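Local coordinates for B-cell lymphoma 3 protein (PDB 1K1A), which regulates transcription of NF-kappa-B target genes, holding the p50 subunit in the cytoplasm and acting in the nucleus as a transcriptional activator, here represented by its ankyrin repeat domain, at residues P12-V17 / Q47-L52; T118-A123 / E130-L135. One frame throughout, in Å; residues are numbered along the deposited sequence. Where two conformers were deposited one is given.

Contact 1: P12-V17 / Q47-L52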
ATOM      1  N   PRO A  12     -19.393 -15.305 -16.845  1.00 20.18           N
ATOM      2  CA  PRO A  12     -19.314 -16.625 -16.212  1.00 19.20           C
ATOM      3  C   PRO A  12     -18.058 -16.798 -15.369  1.00 18.09           C
ATOM      4  O   PRO A  12     -18.120 -17.417 -14.299  1.00 18.15           O
ATOM      5  CB  PRO A  12     -19.291 -17.577 -17.409  1.00 19.45           C
ATOM      6  CG  PRO A  12     -18.747 -16.740 -18.521  1.00 19.45           C
ATOM      7  CD  PRO A  12     -19.370 -15.395 -18.317  1.00 20.26           C
ATOM      8  N   LEU A  13     -16.935 -16.252 -15.826  1.00 16.95           N
ATOM      9  CA  LEU A  13     -15.693 -16.382 -15.080  1.00 15.73           C
ATOM     10  C   LEU A  13     -15.758 -15.538 -13.815  1.00 14.83           C
ATOM     11  O   LEU A  13     -15.287 -15.954 -12.758  1.00 14.05           O
ATOM     12  CB  LEU A  13     -14.496 -15.983 -15.947  1.00 15.87           C
ATOM     13  CG  LEU A  13     -13.102 -16.277 -15.391  1.00 16.17           C
ATOM     14  CD1 LEU A  13     -12.981 -17.711 -14.887  1.00 14.80           C
ATOM     15  CD2 LEU A  13     -12.033 -15.989 -16.461  1.00 16.50           C
ATOM     16  N   HIS A  14     -16.345 -14.352 -13.921  1.00 14.56           N
ATOM     17  CA  HIS A  14     -16.508 -13.499 -12.751  1.00 14.42           C
ATOM     18  C   HIS A  14     -17.320 -14.241 -11.700  1.00 14.37           C
ATOM     19  O   HIS A  14     -16.958 -14.260 -10.530  1.00 14.36           O
ATOM     20  CB  HIS A  14     -17.202 -12.186 -13.119  1.00 14.52           C
ATOM     21  CG  HIS A  14     -16.383 -11.305 -14.012  1.00 14.84           C
ATOM     22  ND1 HIS A  14     -15.763 -10.157 -13.564  1.00 16.82           N
ATOM     23  CD2 HIS A  14     -16.089 -11.400 -15.329  1.00 14.27           C
ATOM     24  CE1 HIS A  14     -15.114  -9.589 -14.563  1.00 14.24           C
ATOM     25  NE2 HIS A  14     -15.303 -10.316 -15.648  1.00 15.75           N
ATOM     26  N   ILE A  15     -18.414 -14.857 -12.136  1.00 13.76           N
ATOM     27  CA  ILE A  15     -19.297 -15.608 -11.239  1.00 14.17           C
ATOM     28  C   ILE A  15     -18.586 -16.780 -10.565  1.00 13.36           C
ATOM     29  O   ILE A  15     -18.698 -16.966  -9.353  1.00 13.41           O
ATOM     30  CB  ILE A  15     -20.518 -16.130 -12.012  1.00 14.70           C
ATOM     31  CG1 ILE A  15     -21.304 -14.980 -12.639  1.00 17.09           C
ATOM     32  CG2 ILE A  15     -21.386 -17.001 -11.116  1.00 15.13           C
ATOM     33  CD1 ILE A  15     -21.844 -13.982 -11.654  1.00 19.85           C
ATOM     34  N   ALA A  16     -17.860 -17.568 -11.355  1.00 13.23           N
ATOM     35  CA  ALA A  16     -17.123 -18.714 -10.834  1.00 12.92           C
ATOM     36  C   ALA A  16     -16.163 -18.289  -9.724  1.00 13.02           C
ATOM     37  O   ALA A  16     -15.970 -19.014  -8.745  1.00 13.22           O
ATOM     38  CB  ALA A  16     -16.360 -19.428 -11.957  1.00 13.38           C
ATOM     39  N   VAL A  17     -15.580 -17.097  -9.867  1.00 12.50           N
ATOM     40  CA  VAL A  17     -14.633 -16.601  -8.876  1.00 11.94           C
ATOM     41  C   VAL A  17     -15.319 -16.240  -7.574  1.00 12.41           C
ATOM     42  O   VAL A  17     -14.920 -16.701  -6.511  1.00 13.18           O
ATOM     43  CB  VAL A  17     -13.842 -15.387  -9.391  1.00 11.49           C
ATOM     44  CG1 VAL A  17     -13.048 -14.749  -8.245  1.00 10.51           C
ATOM     45  CG2 VAL A  17     -12.920 -15.806 -10.499  1.00 10.56           C
ATOM     46  N   GLN A  47     -14.173  -4.489 -12.960  1.00 13.96           N
ATOM     47  CA  GLN A  47     -13.402  -5.508 -12.265  1.00 13.49           C
ATOM     48  C   GLN A  47     -13.115  -6.663 -13.211  1.00 12.98           C
ATOM     49  O   GLN A  47     -14.003  -7.116 -13.932  1.00 12.99           O
ATOM     50  CB  GLN A  47     -14.196  -6.076 -11.079  1.00 13.71           C
ATOM     51  CG  GLN A  47     -14.766  -5.039 -10.133  1.00 13.58           C
ATOM     52  CD  GLN A  47     -15.723  -5.643  -9.126  1.00 13.58           C
ATOM     53  OE1 GLN A  47     -16.589  -6.440  -9.486  1.00 15.18           O
ATOM     54  NE2 GLN A  47     -15.568  -5.272  -7.864  1.00 14.74           N
ATOM     55  N   THR A  48     -11.878  -7.140 -13.208  1.00 12.27           N
ATOM     56  CA  THR A  48     -11.546  -8.375 -13.897  1.00 11.74           C
ATOM     57  C   THR A  48     -11.761  -9.501 -12.907  1.00 11.33           C
ATOM     58  O   THR A  48     -11.938  -9.257 -11.711  1.00 11.34           O
ATOM     59  CB  THR A  48     -10.077  -8.387 -14.333  1.00 11.75           C
ATOM     60  OG1 THR A  48      -9.229  -8.339 -13.173  1.00 12.05           O
ATOM     61  CG2 THR A  48      -9.715  -7.117 -15.114  1.00 12.04           C
ATOM     62  N   PRO A  49     -11.771 -10.734 -13.394  1.00 10.65           N
ATOM     63  CA  PRO A  49     -11.824 -11.901 -12.506  1.00 10.32           C
ATOM     64  C   PRO A  49     -10.704 -11.906 -11.451  1.00 10.25           C
ATOM     65  O   PRO A  49     -10.959 -12.320 -10.318  1.00  9.36           O
ATOM     66  CB  PRO A  49     -11.685 -13.074 -13.471  1.00 10.89           C
ATOM     67  CG  PRO A  49     -12.333 -12.575 -14.719  1.00 10.71           C
ATOM     68  CD  PRO A  49     -11.856 -11.115 -14.817  1.00 10.72           C
ATOM     69  N   LEU A  50      -9.507 -11.410 -11.793  1.00  9.34           N
ATOM     70  CA  LEU A  50      -8.410 -11.373 -10.831  1.00  9.46           C
ATOM     71  C   LEU A  50      -8.706 -10.397  -9.686  1.00  9.67           C
ATOM     72  O   LEU A  50      -8.447 -10.705  -8.517  1.00  9.47           O
ATOM     73  CB  LEU A  50      -7.073 -11.025 -11.513  1.00  9.47           C
ATOM     74  CG  LEU A  50      -5.813 -10.950 -10.630  1.00  9.85           C
ATOM     75  CD1 LEU A  50      -5.571 -12.276  -9.884  1.00 10.96           C
ATOM     76  CD2 LEU A  50      -4.615 -10.586 -11.463  1.00  9.52           C
ATOM     77  N   HIS A  51      -9.235  -9.224 -10.023  1.00  9.81           N
ATOM     78  CA  HIS A  51      -9.627  -8.259  -9.005  1.00 10.69           C
ATOM     79  C   HIS A  51     -10.570  -8.959  -8.039  1.00 10.73           C
ATOM     80  O   HIS A  51     -10.455  -8.810  -6.828  1.00 10.57           O
ATOM     81  CB  HIS A  51     -10.380  -7.072  -9.617  1.00 10.78           C
ATOM     82  CG  HIS A  51      -9.540  -6.180 -10.488  1.00 12.30           C
ATOM     83  ND1 HIS A  51      -8.276  -5.754 -10.136  1.00 16.39           N
ATOM     84  CD2 HIS A  51      -9.812  -5.602 -11.681  1.00 13.01           C
ATOM     85  CE1 HIS A  51      -7.798  -4.971 -11.086  1.00 13.62           C
ATOM     86  NE2 HIS A  51      -8.707  -4.866 -12.037  1.00 15.57           N
ATOM     87  N   LEU A  52     -11.533  -9.694  -8.594  1.00 10.93           N
ATOM     88  CA  LEU A  52     -12.535 -10.381  -7.783  1.00 11.11           C
ATOM     89  C   LEU A  52     -11.941 -11.478  -6.902  1.00 11.15           C
ATOM     90  O   LEU A  52     -12.400 -11.702  -5.776  1.00 11.05           O
ATOM     91  CB  LEU A  52     -13.653 -10.936  -8.667  1.00 11.71           C
ATOM     92  CG  LEU A  52     -14.625  -9.861  -9.159  1.00 12.43           C
ATOM     93  CD1 LEU A  52     -15.715 -10.464 -10.065  1.00 14.28           C
ATOM     94  CD2 LEU A  52     -15.237  -9.133  -7.975  1.00 14.70           C
TER
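His14 reaches from helix 12-17 into a notch formed by Pro49 and Leu52 at the start of the next repeat's first helix. Its CB already meets Leu52 CD1, at 3.8 Å. With CG placed beside the backbone N and anti to the carbonyl carbon (chi1 -67°), this turn of the side chain brings the ring up against Pro49. Ring atom ND1 lies 3.5 Å from Leu52 CD1, the methyl sitting at the ring edge near its plane. CD2, on the other side of the ring, is 4.0 Å from Pro49 CG. At the tip, CE1 and NE2 both lie beneath Pro49 CD, which makes a CH-pi contact 3.9 Å from the centroid of the His14 ring and 29° off its normal. NE2 also gives a weak hydrogen bond to Ile41 O, so the buried ring has a polar tie to the preceding loop.

Leu13 meets the CB-CG end of the same Pro49 ring, its CG 3.8 Å from Pro49 CG, the two side chains crossing at about a right angle. One turn on, Val17 points at the partner helix and packs CG1 3.9 Å from Leu52 CB, while Val61 and Leu65 of helix 59-67 close in on Val17 and Pro49. Replacing His14 by an alanine removes the ring, and Pro49 CD is likely to lose its CH-pi face, Leu52 CD1 its edge contact and Ile41 O this weak donor.

Thr48 caps helix 49-52 by accepting from His51 N at 3.3 Å. The Thr-Pro-Leu-His sequence of 48-51, matched by Pro12-Leu13-His14 in the preceding repeat, is the signature of ankyrin repeats, and this is the stacking of the first helices of ANK 1 and ANK 2.

Contact 2: T118-A123 / E130-L135; sequences TALHVA and ETVQLL
Ala119 O accepts the backbone hydrogen bond from Ala123 N at 2.9 Å, and from the facing helix Leu135 CD1 comes up to the same oxygen at 3.8 Å. That methyl is wedged between turns of helix 119-123: it also lies 3.7 Å from Leu120 CA and touches the CB of both Ala119 and Ala123. Leu135 carries CG anti to its carbonyl carbon (chi1 -72°), and its extended chi2 of 170° sends CD1 across to the other helix.

Ala123 CB fits between two side chains of the opposing helix, 3.7 Å from Val132 CG2 and 3.5 Å from Thr131 OG1. The Thr131 hydroxyl is hydrogen-bonded to Cys128 O, just before helix 129-137, and it meets the Ala123 methyl only by van der Waals contact. On the flank, the Leu120 and Val132 side chains cross at about a right angle, with Leu120 CD1 4.0 Å from Val132 CG1. Leu135 also touches Cys87 and Leu95, in helices 82-88 and 92-101 of ANK 3.

No hydrogen bond joins segments 118-123 and 130-135. The axes of 119-123 and 130-135 approach to 9.2 Å at 155°, close to antiparallel, with small alanines on the first helix: the helix-turn-helix hairpin of an ankyrin repeat, here ANK 4.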
ATOM      1  N   THR A 118       0.566   4.482  -3.559  1.00 12.66           N
ATOM      2  CA  THR A 118       1.127   3.173  -3.861  1.00 11.96           C
ATOM      3  C   THR A 118       0.464   2.159  -2.952  1.00 11.28           C
ATOM      4  O   THR A 118      -0.239   2.529  -2.015  1.00 10.26           O
ATOM      5  CB  THR A 118       2.632   3.133  -3.569  1.00 12.12           C
ATOM      6  OG1 THR A 118       2.843   3.296  -2.154  1.00 12.08           O
ATOM      7  CG2 THR A 118       3.345   4.319  -4.193  1.00 11.57           C
ATOM      8  N   ALA A 119       0.704   0.881  -3.233  1.00 10.26           N
ATOM      9  CA  ALA A 119       0.232  -0.197  -2.380  1.00  9.96           C
ATOM     10  C   ALA A 119       0.757  -0.033  -0.950  1.00  9.65           C
ATOM     11  O   ALA A 119       0.037  -0.298   0.013  1.00  9.95           O
ATOM     12  CB  ALA A 119       0.649  -1.531  -2.948  1.00  9.66           C
ATOM     13  N   LEU A 120       2.004   0.411  -0.819  1.00  9.46           N
ATOM     14  CA  LEU A 120       2.600   0.639   0.500  1.00 10.14           C
ATOM     15  C   LEU A 120       1.838   1.689   1.321  1.00 10.28           C
ATOM     16  O   LEU A 120       1.612   1.506   2.525  1.00 10.93           O
ATOM     17  CB  LEU A 120       4.088   1.006   0.382  1.00  9.64           C
ATOM     18  CG  LEU A 120       4.813   1.235   1.705  1.00 10.52           C
ATOM     19  CD1 LEU A 120       4.664  -0.004   2.586  1.00 10.52           C
ATOM     20  CD2 LEU A 120       6.282   1.549   1.469  1.00  9.75           C
ATOM     21  N   HIS A 121       1.448   2.790   0.681  1.00 11.04           N
ATOM     22  CA  HIS A 121       0.645   3.816   1.356  1.00 11.69           C
ATOM     23  C   HIS A 121      -0.648   3.205   1.886  1.00 11.69           C
ATOM     24  O   HIS A 121      -1.018   3.414   3.033  1.00 12.14           O
ATOM     25  CB  HIS A 121       0.291   4.974   0.411  1.00 12.18           C
ATOM     26  CG  HIS A 121       1.452   5.847   0.045  1.00 13.52           C
ATOM     27  ND1 HIS A 121       2.051   6.710   0.940  1.00 16.15           N
ATOM     28  CD2 HIS A 121       2.098   6.022  -1.132  1.00 14.04           C
ATOM     29  CE1 HIS A 121       3.027   7.363   0.333  1.00 14.56           C
ATOM     30  NE2 HIS A 121       3.083   6.956  -0.921  1.00 15.98           N
ATOM     31  N   VAL A 122      -1.348   2.469   1.026  1.00 11.52           N
ATOM     32  CA  VAL A 122      -2.585   1.797   1.412  1.00 11.34           C
ATOM     33  C   VAL A 122      -2.362   0.846   2.593  1.00 11.12           C
ATOM     34  O   VAL A 122      -3.109   0.874   3.571  1.00 11.03           O
ATOM     35  CB  VAL A 122      -3.188   1.007   0.234  1.00 11.39           C
ATOM     36  CG1 VAL A 122      -4.387   0.194   0.696  1.00 10.85           C
ATOM     37  CG2 VAL A 122      -3.599   1.958  -0.891  1.00 12.16           C
ATOM     38  N   ALA A 123      -1.322   0.025   2.509  1.00 11.24           N
ATOM     39  CA  ALA A 123      -1.033  -0.927   3.573  1.00 11.82           C
ATOM     40  C   ALA A 123      -0.769  -0.235   4.919  1.00 12.76           C
ATOM     41  O   ALA A 123      -1.268  -0.666   5.965  1.00 12.54           O
ATOM     42  CB  ALA A 123       0.150  -1.826   3.190  1.00 11.48           C
ATOM     43  N   GLU A 130       1.598  -7.167   8.443  1.00 19.85           N
ATOM     44  CA  GLU A 130       1.963  -8.284   7.569  1.00 19.43           C
ATOM     45  C   GLU A 130       2.119  -7.879   6.097  1.00 18.37           C
ATOM     46  O   GLU A 130       3.058  -8.306   5.423  1.00 18.25           O
ATOM     47  CB  GLU A 130       0.950  -9.423   7.710  1.00 19.66           C
ATOM     48  CG  GLU A 130       0.956 -10.110   9.071  1.00 21.61           C
ATOM     49  CD  GLU A 130       0.419  -9.233  10.194  1.00 25.14           C
ATOM     50  OE1 GLU A 130      -0.559  -8.489   9.976  1.00 27.11           O
ATOM     51  OE2 GLU A 130       0.981  -9.288  11.305  1.00 27.97           O
ATOM     52  N   THR A 131       1.197  -7.059   5.605  1.00 17.09           N
ATOM     53  CA  THR A 131       1.268  -6.592   4.220  1.00 15.84           C
ATOM     54  C   THR A 131       2.392  -5.573   4.043  1.00 15.15           C
ATOM     55  O   THR A 131       3.102  -5.598   3.042  1.00 14.13           O
ATOM     56  CB  THR A 131      -0.081  -6.012   3.755  1.00 15.92           C
ATOM     57  OG1 THR A 131      -0.498  -4.987   4.662  1.00 16.03           O
ATOM     58  CG2 THR A 131      -1.178  -7.059   3.867  1.00 16.45           C
ATOM     59  N   VAL A 132       2.572  -4.687   5.025  1.00 14.23           N
ATOM     60  CA  VAL A 132       3.659  -3.726   4.948  1.00 13.94           C
ATOM     61  C   VAL A 132       4.990  -4.461   4.847  1.00 14.28           C
ATOM     62  O   VAL A 132       5.788  -4.196   3.951  1.00 13.56           O
ATOM     63  CB  VAL A 132       3.659  -2.735   6.159  1.00 13.63           C
ATOM     64  CG1 VAL A 132       4.908  -1.876   6.160  1.00 13.79           C
ATOM     65  CG2 VAL A 132       2.410  -1.860   6.113  1.00 13.01           C
ATOM     66  N   GLN A 133       5.210  -5.415   5.746  1.00 14.75           N
ATOM     67  CA  GLN A 133       6.456  -6.163   5.754  1.00 15.55           C
ATOM     68  C   GLN A 133       6.730  -6.848   4.424  1.00 14.90           C
ATOM     69  O   GLN A 133       7.820  -6.740   3.882  1.00 15.26           O
ATOM     70  CB  GLN A 133       6.483  -7.206   6.879  1.00 15.93           C
ATOM     71  CG  GLN A 133       7.862  -7.842   7.052  0.60 17.71           C
ATOM     72  CD  GLN A 133       7.948  -8.782   8.238  0.60 18.85           C
ATOM     73  OE1 GLN A 133       7.633  -8.398   9.367  0.60 20.54           O
ATOM     74  NE2 GLN A 133       8.391 -10.008   7.991  0.60 19.18           N
ATOM     75  N   LEU A 134       5.737  -7.544   3.896  1.00 14.41           N
ATOM     76  CA  LEU A 134       5.933  -8.280   2.655  1.00 14.00           C
ATOM     77  C   LEU A 134       6.237  -7.336   1.485  1.00 13.68           C
ATOM     78  O   LEU A 134       7.144  -7.595   0.708  1.00 14.19           O
ATOM     79  CB  LEU A 134       4.713  -9.142   2.349  1.00 14.10           C
ATOM     80  CG  LEU A 134       4.751  -9.973   1.073  1.00 14.81           C
ATOM     81  CD1 LEU A 134       5.965 -10.908   1.094  1.00 13.39           C
ATOM     82  CD2 LEU A 134       3.436 -10.744   0.930  1.00 15.88           C
ATOM     83  N   LEU A 135       5.483  -6.243   1.365  1.00 12.84           N
ATOM     84  CA  LEU A 135       5.756  -5.263   0.315  1.00 12.56           C
ATOM     85  C   LEU A 135       7.222  -4.798   0.375  1.00 12.86           C
ATOM     86  O   LEU A 135       7.909  -4.742  -0.637  1.00 12.30           O
ATOM     87  CB  LEU A 135       4.825  -4.054   0.450  1.00 12.42           C
ATOM     88  CG  LEU A 135       3.355  -4.295   0.081  1.00 12.15           C
ATOM     89  CD1 LEU A 135       2.521  -3.108   0.497  1.00 12.40           C
ATOM     90  CD2 LEU A 135       3.194  -4.578  -1.418  1.00 13.20           C
TER

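In the fold
From the N terminus, helix 12-18 is followed by helix 22-34 and a long loop before the chain returns in 47-52, so contact 1 closes a loop of 29 residues and joins ANK 1 to ANK 2. The chain then runs through helices 59-67, 82-88 and 92-101 to reach contact 2, which spans only six residues and folds ANK 4 onto itself. The two lie in series, neither nesting nor crossing. The centres of contact 1 and contact 2 are about 24 Å apart, and the nearest atoms of contact 1 and contact 2 about 12 Å apart. Contact 1 shows how neighbouring repeats stack along the domain; contact 2, near the middle of the chain, shows how the helices within one repeat pair.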